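Local coordinates for protein 5-cytosine DNA methyltransferase (Entamoeba histolytica, PDB 3QV2) that probably transfers a methyl group from S-adenosyl-L-methionine to carbon 5 of cytosine in tRNA or DNA, at residues G22-Y27 / F55-Q60; N145-I148 / Y153-D156; R172-A177 / C311-Q316; N202-S207 / N270-T275. All coordinates share one frame; numbering follows the deposited sequence.

Overall arrangement
From the N terminus, contact 1 comes first: helix 22-29, whose start meets the cofactor product, is joined to the loop that follows helix 45-55, closing a loop of 27 residues round strand 36-41. Contact 2 follows in series and packs the end of helix 138-149 on strand 153-159, an outermost strand, across a connection of three residues. Contact 3 spans 133 residues and brings helix 311-321 back onto strand 172-178; contact 4 is nested inside that loop and ties together two loops far from the cofactor. Contacts 2 and 3 meet through neighbouring strands of the main sheet, and contacts 1 and 3 where Ser-26 packs on Cys-311 and Ile-314. Contacts 2 and 4 lie about 45 Å apart, centre to centre.

Contact 1. Residues G22-Y27 / F55-Q60; sequences GLRSSY and FKEEVQ. With SAH (S-adenosyl-L-homocysteine), chain B.
Arg-24 lies over a face of the Phe-55 ring and grips Glu-57 beyond it. With CG anti to the backbone N (chi1 177°) and the chain extended as far as NE, the arginine runs out from helix 22-29 across the ring. CD of Arg-24 sits 3.7 Å from the centroid of the Phe-55 ring, a CH-pi contact, and NE comes within 3.3 Å of CD1 of Phe-55; the guanidinium and ring planes are 23° apart. This is the tightly packed part, closed at the ring edge by Ser-25 OG, which is hydrogen-bonded to Gly-21 O. Burial falls off toward the partly exposed Glu-57, yet the salt bridge there stays short and end-on: NH2 of Arg-24 reaches OE2 of Glu-57 at 2.8 Å and NH1 reaches OE1 at 3.2 Å, both from above the carboxylate plane. At the helix start, Gly-22 N makes a weak bond to OXT of S-adenosyl-L-homocysteine, in the glycine-rich loop region of the Rossmann-like fold. Glu-28 at NE and Tyr-51 OH at NH1 complete the polar surroundings, so that two carboxylates probably balance the charge and orient the guanidinium, leaving its face and the aliphatic chain on the phenyl ring.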
# COMPACT_ATOMS: atom_id res chain seq x y z
N GLY A 22 -3.87 -5.08 2.33
CA GLY A 22 -3.52 -4.73 0.96
C GLY A 22 -2.72 -5.81 0.27
O GLY A 22 -2.96 -6.12 -0.90
N LEU A 23 -1.75 -6.38 0.98
CA LEU A 23 -0.90 -7.42 0.42
C LEU A 23 -1.71 -8.69 0.12
O LEU A 23 -1.51 -9.33 -0.91
CB LEU A 23 0.25 -7.74 1.37
CG LEU A 23 1.15 -6.56 1.73
CD1 LEU A 23 2.23 -6.99 2.70
CD2 LEU A 23 1.75 -5.95 0.48
N ARG A 24 -2.61 -9.04 1.03
CA ARG A 24 -3.50 -10.18 0.82
C ARG A 24 -4.40 -9.94 -0.38
O ARG A 24 -4.51 -10.79 -1.27
CB ARG A 24 -4.34 -10.43 2.07
CG ARG A 24 -5.34 -11.56 1.93
CD ARG A 24 -5.92 -11.96 3.28
NE ARG A 24 -6.91 -13.03 3.15
CZ ARG A 24 -7.39 -13.73 4.17
NH1 ARG A 24 -6.97 -13.49 5.40
NH2 ARG A 24 -8.29 -14.68 3.96
N SER A 25 -5.03 -8.77 -0.41
CA SER A 25 -5.91 -8.40 -1.51
C SER A 25 -5.20 -8.51 -2.86
O SER A 25 -5.75 -9.03 -3.82
CB SER A 25 -6.43 -6.97 -1.32
OG SER A 25 -7.17 -6.85 -0.12
N SER A 26 -3.97 -8.01 -2.91
CA SER A 26 -3.17 -8.05 -4.13
C SER A 26 -3.00 -9.48 -4.63
O SER A 26 -3.17 -9.76 -5.82
CB SER A 26 -1.81 -7.41 -3.89
OG SER A 26 -1.94 -6.05 -3.52
N TYR A 27 -2.66 -10.39 -3.72
CA TYR A 27 -2.48 -11.79 -4.07
C TYR A 27 -3.78 -12.40 -4.57
O TYR A 27 -3.79 -13.12 -5.57
CB TYR A 27 -1.96 -12.59 -2.87
CG TYR A 27 -1.73 -14.05 -3.16
CD1 TYR A 27 -0.50 -14.50 -3.62
CD2 TYR A 27 -2.74 -14.99 -2.99
CE1 TYR A 27 -0.28 -15.84 -3.90
CE2 TYR A 27 -2.54 -16.33 -3.27
CZ TYR A 27 -1.31 -16.75 -3.72
OH TYR A 27 -1.09 -18.08 -4.00
N PHE A 55 -11.98 -10.01 6.18
CA PHE A 55 -11.39 -11.33 6.00
C PHE A 55 -11.85 -12.35 7.04
O PHE A 55 -11.47 -13.52 6.98
CB PHE A 55 -9.86 -11.24 5.97
CG PHE A 55 -9.33 -10.43 4.82
CD1 PHE A 55 -9.39 -10.93 3.53
CD2 PHE A 55 -8.79 -9.17 5.02
CE1 PHE A 55 -8.91 -10.19 2.46
CE2 PHE A 55 -8.31 -8.43 3.96
CZ PHE A 55 -8.37 -8.94 2.68
N LYS A 56 -12.66 -11.90 8.00
CA LYS A 56 -13.24 -12.79 9.00
C LYS A 56 -12.18 -13.64 9.70
O LYS A 56 -12.42 -14.81 10.03
CB LYS A 56 -14.29 -13.70 8.36
CG LYS A 56 -15.32 -12.95 7.53
CD LYS A 56 -16.02 -11.87 8.34
CE LYS A 56 -17.06 -11.15 7.51
NZ LYS A 56 -17.76 -10.09 8.28
N GLU A 57 -11.01 -13.06 9.93
CA GLU A 57 -9.93 -13.74 10.63
C GLU A 57 -9.28 -12.77 11.61
O GLU A 57 -9.21 -11.58 11.34
CB GLU A 57 -8.89 -14.26 9.63
CG GLU A 57 -9.44 -15.24 8.61
CD GLU A 57 -8.43 -15.60 7.54
OE1 GLU A 57 -7.21 -15.51 7.81
OE2 GLU A 57 -8.86 -15.96 6.42
N GLU A 58 -8.83 -13.29 12.74
CA GLU A 58 -8.24 -12.44 13.78
C GLU A 58 -6.81 -12.05 13.46
O GLU A 58 -6.03 -12.85 12.93
CB GLU A 58 -8.31 -13.13 15.14
CG GLU A 58 -7.81 -12.26 16.29
CD GLU A 58 -8.01 -12.91 17.64
OE1 GLU A 58 -8.32 -14.12 17.68
OE2 GLU A 58 -7.86 -12.21 18.66
N VAL A 59 -6.46 -10.81 13.79
CA VAL A 59 -5.10 -10.31 13.58
C VAL A 59 -4.26 -10.50 14.84
O VAL A 59 -4.68 -10.13 15.94
CB VAL A 59 -5.10 -8.81 13.21
CG1 VAL A 59 -3.67 -8.33 13.01
CG2 VAL A 59 -5.93 -8.57 11.96
N GLN A 60 -3.07 -11.06 14.67
CA GLN A 60 -2.15 -11.26 15.79
C GLN A 60 -1.52 -9.93 16.19
O GLN A 60 -0.87 -9.27 15.38
CB GLN A 60 -1.06 -12.26 15.41
CG GLN A 60 -1.59 -13.61 14.97
CD GLN A 60 -2.29 -14.36 16.09
OE1 GLN A 60 -3.45 -14.75 15.94
NE2 GLN A 60 -1.60 -14.56 17.20
N SAH B . 0.18 -2.59 3.77
CA SAH B . -0.86 -2.47 4.78
CB SAH B . -0.53 -1.38 5.79
CG SAH B . 0.92 -1.05 6.05
SD SAH B . 1.27 0.31 7.19
C SAH B . -2.18 -2.21 4.10
O SAH B . -3.09 -1.58 4.71
OXT SAH B . -2.38 -2.62 2.91
C5' SAH B . 2.33 -0.28 8.49
C4' SAH B . 1.71 -1.05 9.60
O4' SAH B . 2.73 -1.62 10.36
C3' SAH B . 0.97 -0.14 10.48
O3' SAH B . -0.39 -0.41 10.39
C2' SAH B . 1.43 -0.39 11.83
O2' SAH B . 0.35 -0.58 12.67
C1' SAH B . 2.24 -1.60 11.73
N9 SAH B . 3.26 -1.64 12.74
C8 SAH B . 4.15 -0.71 13.11
N7 SAH B . 4.90 -1.23 14.09
C5 SAH B . 4.46 -2.49 14.34
C6 SAH B . 4.86 -3.48 15.24
N6 SAH B . 5.94 -3.25 16.16
N1 SAH B . 4.20 -4.66 15.23
C2 SAH B . 3.19 -4.89 14.38
N3 SAH B . 2.80 -3.96 13.51
C4 SAH B . 3.41 -2.76 13.47

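Contact 2. Residues N145-I148 / Y153-D156; sequences NILI and YIKD
The terminal methyl CD1 of Ile-154 packs against Leu-147 and Ile-148, joining the last turns of helix 138-149 to the edge strand that follows it in the Rossmann-like methyltransferase domain. The connection is short: a loop of three residues leads from the helix into strand 153-159, the outermost strand at this end of the mixed sheet. Contact across it is purely apolar. CD1 of Ile-154 lies 3.5 Å from CB of Leu-147 and 3.8 Å from CD1 of the same leucine, so the methyl rests against the base and one branch of that side chain, the two chains crossing at about a right angle.

The torsions of Ile-154 explain its reach: CG1 stands anti to the carbonyl carbon, and the chain then continues extended (chi2 175°), carrying CD1 outward from the strand to the helix. Behind this first shell, Leu-147 is buried against Tyr-112 of helix 106-115, Leu-116 and Tyr-152, while Ile-154 also rests on Val-175 and Ala-177 of the neighbouring strand 172-178. Backbone hydrogen bonds between Tyr-153 and Arg-178 and between Lys-155 and Met-176 hold the edge strand to that neighbour, and so probably fix the place of Ile-154, which lies between the two bonded residues in sequence. Farther along, Asp-156 OD2 binds Lys-135 and the hydroxyl of Tyr-173. On the exposed side of the helix the touch is looser, CD1 of Ile-148 approaching CD1 of Ile-154 to 4.1 Å, methyl against methyl.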
# COMPACT_ATOMS: atom_id res chain seq x y z
N ASN A 145 21.82 -7.42 2.38
CA ASN A 145 22.96 -8.26 2.72
C ASN A 145 22.54 -9.56 3.39
O ASN A 145 23.02 -10.63 3.05
CB ASN A 145 23.95 -7.50 3.60
CG ASN A 145 24.72 -6.44 2.84
OD1 ASN A 145 25.06 -6.62 1.67
ND2 ASN A 145 25.00 -5.32 3.50
N ILE A 146 21.64 -9.45 4.37
CA ILE A 146 21.14 -10.63 5.07
C ILE A 146 20.49 -11.61 4.10
O ILE A 146 20.80 -12.80 4.11
CB ILE A 146 20.13 -10.25 6.17
CG1 ILE A 146 20.82 -9.47 7.29
CG2 ILE A 146 19.46 -11.49 6.73
CD1 ILE A 146 19.88 -9.03 8.39
N LEU A 147 19.60 -11.10 3.26
CA LEU A 147 18.93 -11.93 2.26
C LEU A 147 19.93 -12.62 1.35
O LEU A 147 19.82 -13.82 1.08
CB LEU A 147 17.95 -11.10 1.44
CG LEU A 147 16.69 -10.62 2.17
CD1 LEU A 147 15.87 -9.68 1.29
CD2 LEU A 147 15.86 -11.81 2.62
N ILE A 148 20.92 -11.86 0.87
CA ILE A 148 21.96 -12.42 0.02
C ILE A 148 22.73 -13.53 0.73
O ILE A 148 22.93 -14.61 0.18
CB ILE A 148 22.95 -11.33 -0.45
CG1 ILE A 148 22.29 -10.43 -1.49
CG2 ILE A 148 24.21 -11.97 -1.02
CD1 ILE A 148 21.81 -11.18 -2.72
N TYR A 153 17.56 -14.78 -4.04
CA TYR A 153 17.67 -13.99 -5.26
C TYR A 153 16.73 -12.79 -5.13
O TYR A 153 15.57 -12.95 -4.75
CB TYR A 153 17.30 -14.82 -6.49
CG TYR A 153 18.26 -15.95 -6.76
CD1 TYR A 153 19.34 -15.78 -7.62
CD2 TYR A 153 18.10 -17.19 -6.16
CE1 TYR A 153 20.22 -16.81 -7.88
CE2 TYR A 153 18.97 -18.23 -6.41
CZ TYR A 153 20.03 -18.03 -7.27
OH TYR A 153 20.91 -19.07 -7.52
N ILE A 154 17.23 -11.60 -5.45
CA ILE A 154 16.46 -10.39 -5.21
C ILE A 154 16.28 -9.53 -6.45
O ILE A 154 17.25 -9.14 -7.11
CB ILE A 154 17.11 -9.52 -4.11
CG1 ILE A 154 17.36 -10.36 -2.85
CG2 ILE A 154 16.24 -8.32 -3.79
CD1 ILE A 154 18.10 -9.61 -1.76
N LYS A 155 15.02 -9.25 -6.78
CA LYS A 155 14.69 -8.28 -7.82
C LYS A 155 13.81 -7.18 -7.24
O LYS A 155 12.86 -7.45 -6.51
CB LYS A 155 14.00 -8.95 -9.00
CG LYS A 155 14.93 -9.81 -9.84
CD LYS A 155 14.65 -9.64 -11.32
CE LYS A 155 15.64 -10.43 -12.16
NZ LYS A 155 17.05 -10.02 -11.90
N ASP A 156 14.14 -5.94 -7.57
CA ASP A 156 13.41 -4.79 -7.04
C ASP A 156 12.99 -3.83 -8.15
O ASP A 156 13.56 -3.83 -9.24
CB ASP A 156 14.26 -4.06 -6.00
CG ASP A 156 15.59 -3.59 -6.56
OD1 ASP A 156 15.98 -4.07 -7.65
OD2 ASP A 156 16.25 -2.75 -5.92

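Contact 3. Residues R172-A177 / C311-Q316; sequences RYYVMA and CFVIAQ
Tyr-174 packs against Val-313 and Ile-314, and these three buried residues make up the contact between strand 172-178 and helix 311-321. The tyrosine contributes the most surface. A chi1 of -57° sets its ring beside its own backbone N and out toward the helix, where it crosses both aliphatic side chains at about a right angle. The two partners take different parts of the ring: CE1 of Tyr-174 meets CG1 of Ile-314 at 3.6 Å, whereas the other flank and the phenol end meet Val-313, whose CG1 lies 3.8 Å from CZ and 3.7 Å from OH of Tyr-174. Both methylene and methyl approach the ring obliquely, and no hydrogen bond crosses between the segments.

Around the trio, Phe-127 of strand 125-130 touches both Tyr-174 and Ile-314, Cys-159 touches Tyr-174 and Val-313, and Leu-317 continues the helix surface against the ring. Ile-314 also packs on Ser-26 of helix 22-29, and its side chain is about 7 Å from the bound S-adenosyl-L-homocysteine. A C-terminal helix laid over the central sheet beside the cofactor-binding helix in this way belongs to the Rossmann-like fold of C5-cytosine methyltransferases.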
# COMPACT_ATOMS: atom_id res chain seq x y z
N ARG A 172 6.06 3.76 -5.56
CA ARG A 172 6.52 2.96 -4.43
C ARG A 172 7.67 2.02 -4.80
O ARG A 172 7.91 1.76 -5.98
CB ARG A 172 5.37 2.16 -3.82
CG ARG A 172 4.33 3.00 -3.10
CD ARG A 172 4.93 3.70 -1.89
NE ARG A 172 3.91 4.32 -1.05
CZ ARG A 172 3.51 5.58 -1.16
NH1 ARG A 172 2.57 6.05 -0.35
NH2 ARG A 172 4.05 6.37 -2.07
N TYR A 173 8.36 1.53 -3.79
CA TYR A 173 9.48 0.62 -3.98
C TYR A 173 9.05 -0.80 -3.63
O TYR A 173 8.39 -1.02 -2.61
CB TYR A 173 10.66 1.06 -3.11
CG TYR A 173 11.89 0.19 -3.22
CD1 TYR A 173 12.47 -0.08 -4.45
CD2 TYR A 173 12.48 -0.35 -2.09
CE1 TYR A 173 13.60 -0.87 -4.55
CE2 TYR A 173 13.61 -1.14 -2.18
CZ TYR A 173 14.17 -1.40 -3.41
OH TYR A 173 15.29 -2.18 -3.51
N TYR A 174 9.41 -1.75 -4.48
CA TYR A 174 9.00 -3.14 -4.29
C TYR A 174 10.18 -4.10 -4.34
O TYR A 174 10.99 -4.07 -5.27
CB TYR A 174 7.98 -3.54 -5.36
CG TYR A 174 6.75 -2.66 -5.39
CD1 TYR A 174 5.68 -2.91 -4.54
CD2 TYR A 174 6.66 -1.59 -6.26
CE1 TYR A 174 4.55 -2.11 -4.56
CE2 TYR A 174 5.53 -0.78 -6.29
CZ TYR A 174 4.48 -1.05 -5.44
OH TYR A 174 3.36 -0.26 -5.46
N VAL A 175 10.28 -4.97 -3.34
CA VAL A 175 11.34 -5.97 -3.29
C VAL A 175 10.76 -7.37 -3.44
O VAL A 175 9.84 -7.76 -2.72
CB VAL A 175 12.13 -5.89 -1.98
CG1 VAL A 175 13.21 -6.96 -1.95
CG2 VAL A 175 12.74 -4.51 -1.81
N MET A 176 11.31 -8.13 -4.38
CA MET A 176 10.87 -9.50 -4.62
C MET A 176 12.03 -10.47 -4.41
O MET A 176 12.96 -10.52 -5.21
CB MET A 176 10.31 -9.64 -6.04
CG MET A 176 9.01 -8.88 -6.26
SD MET A 176 8.81 -8.36 -7.97
CE MET A 176 10.09 -7.11 -8.08
N ALA A 177 11.96 -11.23 -3.33
CA ALA A 177 13.03 -12.15 -2.98
C ALA A 177 12.53 -13.59 -2.90
O ALA A 177 11.42 -13.84 -2.43
CB ALA A 177 13.67 -11.74 -1.66
N CYS A 311 -3.09 -2.34 -4.89
CA CYS A 311 -3.28 -3.76 -5.15
C CYS A 311 -3.07 -4.08 -6.63
O CYS A 311 -2.60 -5.17 -6.97
CB CYS A 311 -4.67 -4.22 -4.71
SG CYS A 311 -4.99 -3.96 -2.95
N PHE A 312 -3.42 -3.14 -7.49
CA PHE A 312 -3.21 -3.29 -8.93
C PHE A 312 -1.75 -3.62 -9.23
O PHE A 312 -1.45 -4.63 -9.87
CB PHE A 312 -3.61 -2.02 -9.68
CG PHE A 312 -5.10 -1.83 -9.80
CD1 PHE A 312 -5.85 -2.67 -10.61
CD2 PHE A 312 -5.74 -0.80 -9.13
CE1 PHE A 312 -7.22 -2.50 -10.73
CE2 PHE A 312 -7.10 -0.63 -9.25
CZ PHE A 312 -7.84 -1.47 -10.05
N VAL A 313 -0.85 -2.76 -8.77
CA VAL A 313 0.58 -2.92 -9.03
C VAL A 313 1.15 -4.17 -8.39
O VAL A 313 1.84 -4.96 -9.04
CB VAL A 313 1.37 -1.70 -8.53
CG1 VAL A 313 2.86 -1.92 -8.72
CG2 VAL A 313 0.92 -0.43 -9.25
N ILE A 314 0.87 -4.35 -7.10
CA ILE A 314 1.41 -5.48 -6.35
C ILE A 314 0.96 -6.82 -6.93
O ILE A 314 1.71 -7.79 -6.90
CB ILE A 314 1.03 -5.40 -4.86
CG1 ILE A 314 1.59 -4.12 -4.24
CG2 ILE A 314 1.55 -6.62 -4.12
CD1 ILE A 314 1.30 -3.99 -2.76
N ALA A 315 -0.26 -6.86 -7.46
CA ALA A 315 -0.78 -8.07 -8.06
C ALA A 315 0.13 -8.55 -9.19
O ALA A 315 0.45 -9.73 -9.29
CB ALA A 315 -2.19 -7.85 -8.58
N GLN A 316 0.54 -7.61 -10.04
CA GLN A 316 1.41 -7.95 -11.17
C GLN A 316 2.80 -8.36 -10.71
O GLN A 316 3.40 -9.28 -11.27
CB GLN A 316 1.50 -6.78 -12.15
CG GLN A 316 0.20 -6.46 -12.87
CD GLN A 316 0.41 -5.61 -14.10
OE1 GLN A 316 1.51 -5.55 -14.65
NE2 GLN A 316 -0.65 -4.96 -14.55

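Contact 4. Residues N202-S207 / N270-T275; sequences NNVNES and NLRYFT
A methyl group seated over the centre of a guanidinium is the striking feature here: CG2 of Val-204 lies 3.4 Å from CZ of Arg-272, over one face of the flat group. The same methyl is 3.6 Å from both NH1 and NH2 of Arg-272, so it is nearly centred. Val-204 fills the contact with its other branch too. CG1, anti to the backbone N (chi1 -171°), reaches CG2 of Thr-275 tip to tip at 3.6 Å and lies 3.9 Å from CD of Arg-272.

The arginine is held through NH1, which donates to the backbone O of Tyr-273 at 3.2 Å, with that oxygen 25° out of the guanidinium plane, and makes a salt bridge to Glu-278; the charge is thus met by a carboxylate while the face takes the valine. Thr-275, whose OG1 is hydrogen-bonded to Asp-201, turns its methyl to Val-204. Following Val-204, Asn-205 OD1 accepts from Ser-207 N at 2.8 Å, the N-H meeting a lone pair of the amide oxygen within its plane, which makes an Asx turn. Both segments lie in loops, the first ending in a short 3-10 turn, and the contact fastens it to the start of helix 276-282. There the side chain of the N-cap Thr-275 caps a backbone N of the helix, and Glu-278 OE1 accepts from Thr-275 N, as in a capping box.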
# COMPACT_ATOMS: atom_id res chain seq x y z
N ASN A 202 -21.68 7.51 -7.20
CA ASN A 202 -22.63 8.24 -8.03
C ASN A 202 -23.66 9.10 -7.29
O ASN A 202 -24.48 9.75 -7.93
CB ASN A 202 -23.33 7.29 -9.01
CG ASN A 202 -23.95 6.09 -8.32
OD1 ASN A 202 -23.42 4.98 -8.39
ND2 ASN A 202 -25.07 6.31 -7.65
N ASN A 203 -23.60 9.11 -5.96
CA ASN A 203 -24.52 9.93 -5.18
C ASN A 203 -23.90 10.42 -3.88
O ASN A 203 -24.50 10.27 -2.80
CB ASN A 203 -25.81 9.17 -4.90
CG ASN A 203 -25.59 7.96 -4.02
OD1 ASN A 203 -24.51 7.36 -4.01
ND2 ASN A 203 -26.61 7.59 -3.25
N VAL A 204 -22.71 11.02 -3.97
CA VAL A 204 -21.97 11.44 -2.79
C VAL A 204 -22.71 12.48 -1.96
O VAL A 204 -23.21 13.48 -2.50
CB VAL A 204 -20.59 12.00 -3.18
CG1 VAL A 204 -19.72 12.24 -1.95
CG2 VAL A 204 -19.90 11.05 -4.16
N ASN A 205 -22.80 12.24 -0.66
CA ASN A 205 -23.39 13.21 0.26
C ASN A 205 -22.62 14.53 0.20
O ASN A 205 -21.42 14.54 -0.04
CB ASN A 205 -23.37 12.65 1.68
CG ASN A 205 -24.19 13.49 2.65
OD1 ASN A 205 -23.74 14.53 3.11
ND2 ASN A 205 -25.39 13.02 2.96
N GLU A 206 -23.32 15.64 0.42
CA GLU A 206 -22.69 16.96 0.33
C GLU A 206 -21.67 17.18 1.44
O GLU A 206 -20.91 18.14 1.41
CB GLU A 206 -23.74 18.08 0.36
CG GLU A 206 -24.27 18.40 1.75
CD GLU A 206 -24.59 19.87 1.92
OE1 GLU A 206 -23.89 20.71 1.31
OE2 GLU A 206 -25.54 20.19 2.66
N SER A 207 -21.65 16.28 2.42
CA SER A 207 -20.73 16.40 3.55
C SER A 207 -19.29 16.16 3.13
O SER A 207 -18.37 16.22 3.94
CB SER A 207 -21.12 15.42 4.67
OG SER A 207 -20.97 14.08 4.24
N ASN A 270 -18.42 22.88 -7.44
CA ASN A 270 -18.86 21.73 -6.66
C ASN A 270 -17.73 20.79 -6.24
O ASN A 270 -17.89 19.57 -6.26
CB ASN A 270 -19.94 20.95 -7.42
CG ASN A 270 -21.19 21.77 -7.65
OD1 ASN A 270 -21.23 22.65 -8.51
ND2 ASN A 270 -22.23 21.48 -6.87
N LEU A 271 -16.59 21.36 -5.86
CA LEU A 271 -15.43 20.57 -5.46
C LEU A 271 -15.73 19.73 -4.22
O LEU A 271 -16.43 20.18 -3.31
CB LEU A 271 -14.24 21.49 -5.19
CG LEU A 271 -13.80 22.38 -6.35
CD1 LEU A 271 -12.61 23.24 -5.96
CD2 LEU A 271 -13.49 21.55 -7.59
N ARG A 272 -15.20 18.51 -4.19
CA ARG A 272 -15.37 17.63 -3.04
C ARG A 272 -14.17 16.70 -2.91
O ARG A 272 -13.46 16.44 -3.88
CB ARG A 272 -16.64 16.80 -3.18
CG ARG A 272 -16.60 15.76 -4.30
CD ARG A 272 -17.77 14.80 -4.21
NE ARG A 272 -17.82 13.89 -5.36
CZ ARG A 272 -17.24 12.70 -5.40
NH1 ARG A 272 -16.55 12.26 -4.35
NH2 ARG A 272 -17.34 11.95 -6.49
N TYR A 273 -13.95 16.20 -1.70
CA TYR A 273 -12.94 15.17 -1.49
C TYR A 273 -13.46 13.87 -2.07
O TYR A 273 -14.67 13.66 -2.17
CB TYR A 273 -12.66 14.96 0.00
CG TYR A 273 -12.23 16.21 0.75
CD1 TYR A 273 -10.95 16.72 0.60
CD2 TYR A 273 -13.10 16.85 1.61
CE1 TYR A 273 -10.55 17.85 1.29
CE2 TYR A 273 -12.71 17.98 2.30
CZ TYR A 273 -11.44 18.48 2.14
OH TYR A 273 -11.05 19.60 2.83
N PHE A 274 -12.54 12.99 -2.47
CA PHE A 274 -12.92 11.63 -2.82
C PHE A 274 -13.33 10.91 -1.54
O PHE A 274 -12.73 11.13 -0.48
CB PHE A 274 -11.76 10.90 -3.49
CG PHE A 274 -11.44 11.40 -4.87
CD1 PHE A 274 -12.18 10.98 -5.96
CD2 PHE A 274 -10.39 12.28 -5.08
CE1 PHE A 274 -11.88 11.43 -7.23
CE2 PHE A 274 -10.09 12.74 -6.35
CZ PHE A 274 -10.84 12.31 -7.43
N THR A 275 -14.36 10.07 -1.62
CA THR A 275 -14.82 9.33 -0.46
C THR A 275 -13.87 8.18 -0.15
O THR A 275 -13.10 7.77 -1.01
CB THR A 275 -16.23 8.76 -0.68
OG1 THR A 275 -16.16 7.67 -1.61
CG2 THR A 275 -17.16 9.83 -1.22